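Local coordinates for uncharacterized protein Rv2277c (Mycobacterium tuberculosis, PDB 5VUG) that is of unknown function but carries a TIM-barrel glycerophosphodiester phosphodiesterase domain and probably hydrolyses phosphoric diesters, at residues M120-L126 / R150-S155. Residues are numbered along the deposited sequence; the frame is centred on the assembly and turned at random.
Sequences MTLFLDL and RSIVYS
L122 to D125 pair in parallel with S151 to Y154, joining strands 121-125 and 151-154 as neighbours in the barrel wall. Five backbone hydrogen bonds run between them, the first from L122 N to R150 O, 2.8 Å, and the last from L126 N to Y154 O, 2.9 Å. At the N-terminal end the side chain of R150 adds one more bond, to the backbone: extended from CG to NE, it brings NH1 to a lone pair of M120 O at 2.9 Å, with the acceptor in the guanidinium plane. CD1 of L122 lies over one face of that guanidinium, and T116 also bonds NH1. On the barrel interior, F123 and I152 lie side by side, ring atom CD1 reaching CB of I152 at 3.7 Å. Two residues on, on the same face, D125 and Y154 both hold CG anti to the backbone N (chi1 -178° and -177°), which lays the two side chains alongside each other, with OD1 of D125 at the ring edge, 3.6 Å from CD2 of Y154; the tyrosine hydroxyl bonds R176. L122, L124, S151 and V153 face outward, where L142 of helix 134-145 covers L124 and S151. With a bound glycerol near D125 at the C-terminal strand ends and helix 134-145 in the connection, this is a classic beta-alpha-beta crossover of a TIM barrel.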
loop_
_atom_site.group_PDB
_atom_site.type_symbol
_atom_site.label_atom_id
_atom_site.label_comp_id
_atom_site.label_asym_id
_atom_site.label_seq_id
_atom_site.Cartn_x
_atom_site.Cartn_y
_atom_site.Cartn_z
HETATM N N MSE A 120 31.943 -9.233 -16.916
HETATM C CA MSE A 120 30.681 -9.490 -16.237
HETATM C C MSE A 120 30.387 -8.632 -15.021
HETATM O O MSE A 120 31.185 -8.534 -14.078
HETATM C CB MSE A 120 30.472 -10.953 -15.902
HETATM C CG MSE A 120 29.014 -11.229 -15.501
HETATM SE SE MSE A 120 28.879 -13.019 -15.266
HETATM C CE MSE A 120 28.988 -13.524 -17.120
ATOM N N THR A 121 29.206 -8.025 -15.066
ATOM C CA THR A 121 28.754 -7.188 -13.970
ATOM C C THR A 121 28.384 -8.077 -12.795
ATOM O O THR A 121 27.686 -9.088 -12.959
ATOM C CB THR A 121 27.544 -6.369 -14.418
ATOM O OG1 THR A 121 27.880 -5.631 -15.604
ATOM C CG2 THR A 121 27.123 -5.400 -13.315
ATOM N N LEU A 122 28.871 -7.709 -11.615
ATOM C CA LEU A 122 28.576 -8.410 -10.371
ATOM C C LEU A 122 27.646 -7.541 -9.539
ATOM O O LEU A 122 27.905 -6.347 -9.348
ATOM C CB LEU A 122 29.866 -8.641 -9.582
ATOM C CG LEU A 122 31.021 -9.273 -10.363
ATOM C CD1 LEU A 122 32.234 -9.445 -9.473
ATOM C CD2 LEU A 122 30.581 -10.609 -10.966
ATOM N N PHE A 123 26.577 -8.136 -9.040
ATOM C CA PHE A 123 25.690 -7.493 -8.082
ATOM C C PHE A 123 25.920 -8.185 -6.751
ATOM O O PHE A 123 25.718 -9.398 -6.640
ATOM C CB PHE A 123 24.234 -7.616 -8.537
ATOM C CG PHE A 123 23.975 -6.941 -9.852
ATOM C CD1 PHE A 123 23.633 -5.589 -9.901
ATOM C CD2 PHE A 123 24.156 -7.629 -11.045
ATOM C CE1 PHE A 123 23.414 -4.954 -11.120
ATOM C CE2 PHE A 123 23.946 -7.001 -12.266
ATOM C CZ PHE A 123 23.579 -5.659 -12.306
ATOM N N LEU A 124 26.406 -7.432 -5.768
ATOM C CA LEU A 124 26.832 -7.990 -4.492
ATOM C C LEU A 124 25.813 -7.571 -3.447
ATOM O O LEU A 124 25.739 -6.392 -3.083
ATOM C CB LEU A 124 28.219 -7.468 -4.130
ATOM C CG LEU A 124 29.297 -7.750 -5.181
ATOM C CD1 LEU A 124 30.662 -7.241 -4.697
ATOM C CD2 LEU A 124 29.349 -9.231 -5.528
ATOM N N ASP A 125 25.036 -8.535 -2.967
ATOM C CA ASP A 125 23.976 -8.282 -1.996
ATOM C C ASP A 125 24.570 -8.430 -0.598
ATOM O O ASP A 125 24.988 -9.522 -0.200
ATOM C CB ASP A 125 22.821 -9.260 -2.208
ATOM C CG ASP A 125 21.657 -9.015 -1.246
ATOM O OD1 ASP A 125 21.552 -7.902 -0.679
ATOM O OD2 ASP A 125 20.846 -9.946 -1.049
ATOM N N LEU A 126 24.630 -7.326 0.135
ATOM C CA LEU A 126 25.247 -7.310 1.457
ATOM C C LEU A 126 24.195 -7.274 2.562
ATOM O O LEU A 126 23.267 -6.467 2.507
ATOM C CB LEU A 126 26.173 -6.099 1.588
ATOM C CG LEU A 126 27.633 -6.203 1.128
ATOM C CD1 LEU A 126 27.784 -6.661 -0.308
ATOM C CD2 LEU A 126 28.347 -4.876 1.355
ATOM N N ARG A 150 33.220 -3.026 -12.027
ATOM C CA ARG A 150 32.186 -3.885 -12.592
ATOM C C ARG A 150 31.268 -4.460 -11.525
ATOM O O ARG A 150 30.510 -5.392 -11.811
ATOM C CB ARG A 150 32.781 -4.994 -13.467
ATOM C CG ARG A 150 33.617 -6.028 -12.719
ATOM C CD ARG A 150 34.163 -7.035 -13.733
ATOM N NE ARG A 150 35.111 -7.994 -13.169
ATOM C CZ ARG A 150 34.817 -9.267 -12.907
ATOM N NH1 ARG A 150 33.595 -9.735 -13.139
ATOM N NH2 ARG A 150 35.744 -10.075 -12.410
ATOM N N SER A 151 31.295 -3.910 -10.309
ATOM C CA SER A 151 30.503 -4.434 -9.202
ATOM C C SER A 151 29.526 -3.379 -8.692
ATOM O O SER A 151 29.876 -2.195 -8.576
ATOM C CB SER A 151 31.413 -4.910 -8.053
ATOM O OG SER A 151 32.301 -5.922 -8.500
ATOM N N ILE A 152 28.303 -3.821 -8.381
ATOM C CA ILE A 152 27.230 -2.969 -7.867
ATOM C C ILE A 152 26.837 -3.512 -6.500
ATOM O O ILE A 152 26.427 -4.672 -6.388
ATOM C CB ILE A 152 26.015 -2.980 -8.811
ATOM C CG1 ILE A 152 26.403 -2.521 -10.224
ATOM C CG2 ILE A 152 24.858 -2.138 -8.237
ATOM C CD1 ILE A 152 26.873 -1.082 -10.303
ATOM N N VAL A 153 26.954 -2.686 -5.463
ATOM C CA VAL A 153 26.576 -3.097 -4.114
ATOM C C VAL A 153 25.086 -2.865 -3.916
ATOM O O VAL A 153 24.587 -1.755 -4.137
ATOM C CB VAL A 153 27.397 -2.345 -3.059
ATOM C CG1 VAL A 153 26.902 -2.700 -1.659
ATOM C CG2 VAL A 153 28.893 -2.688 -3.230
ATOM N N TYR A 154 24.385 -3.908 -3.463
ATOM C CA TYR A 154 22.958 -3.867 -3.183
ATOM C C TYR A 154 22.700 -4.232 -1.724
ATOM O O TYR A 154 23.429 -5.029 -1.137
ATOM C CB TYR A 154 22.167 -4.855 -4.082
ATOM C CG TYR A 154 20.684 -4.734 -3.820
ATOM C CD1 TYR A 154 19.946 -3.707 -4.407
ATOM C CD2 TYR A 154 20.030 -5.603 -2.954
ATOM C CE1 TYR A 154 18.603 -3.544 -4.136
ATOM C CE2 TYR A 154 18.677 -5.454 -2.672
ATOM C CZ TYR A 154 17.967 -4.430 -3.272
ATOM O OH TYR A 154 16.626 -4.281 -2.988
ATOM N N SER A 155 21.642 -3.652 -1.146
ATOM C CA SER A 155 21.102 -4.121 0.128
ATOM C C SER A 155 19.637 -3.721 0.236
ATOM O O SER A 155 19.230 -2.675 -0.278
ATOM C CB SER A 155 21.878 -3.552 1.327
ATOM O OG SER A 155 21.381 -4.056 2.564
#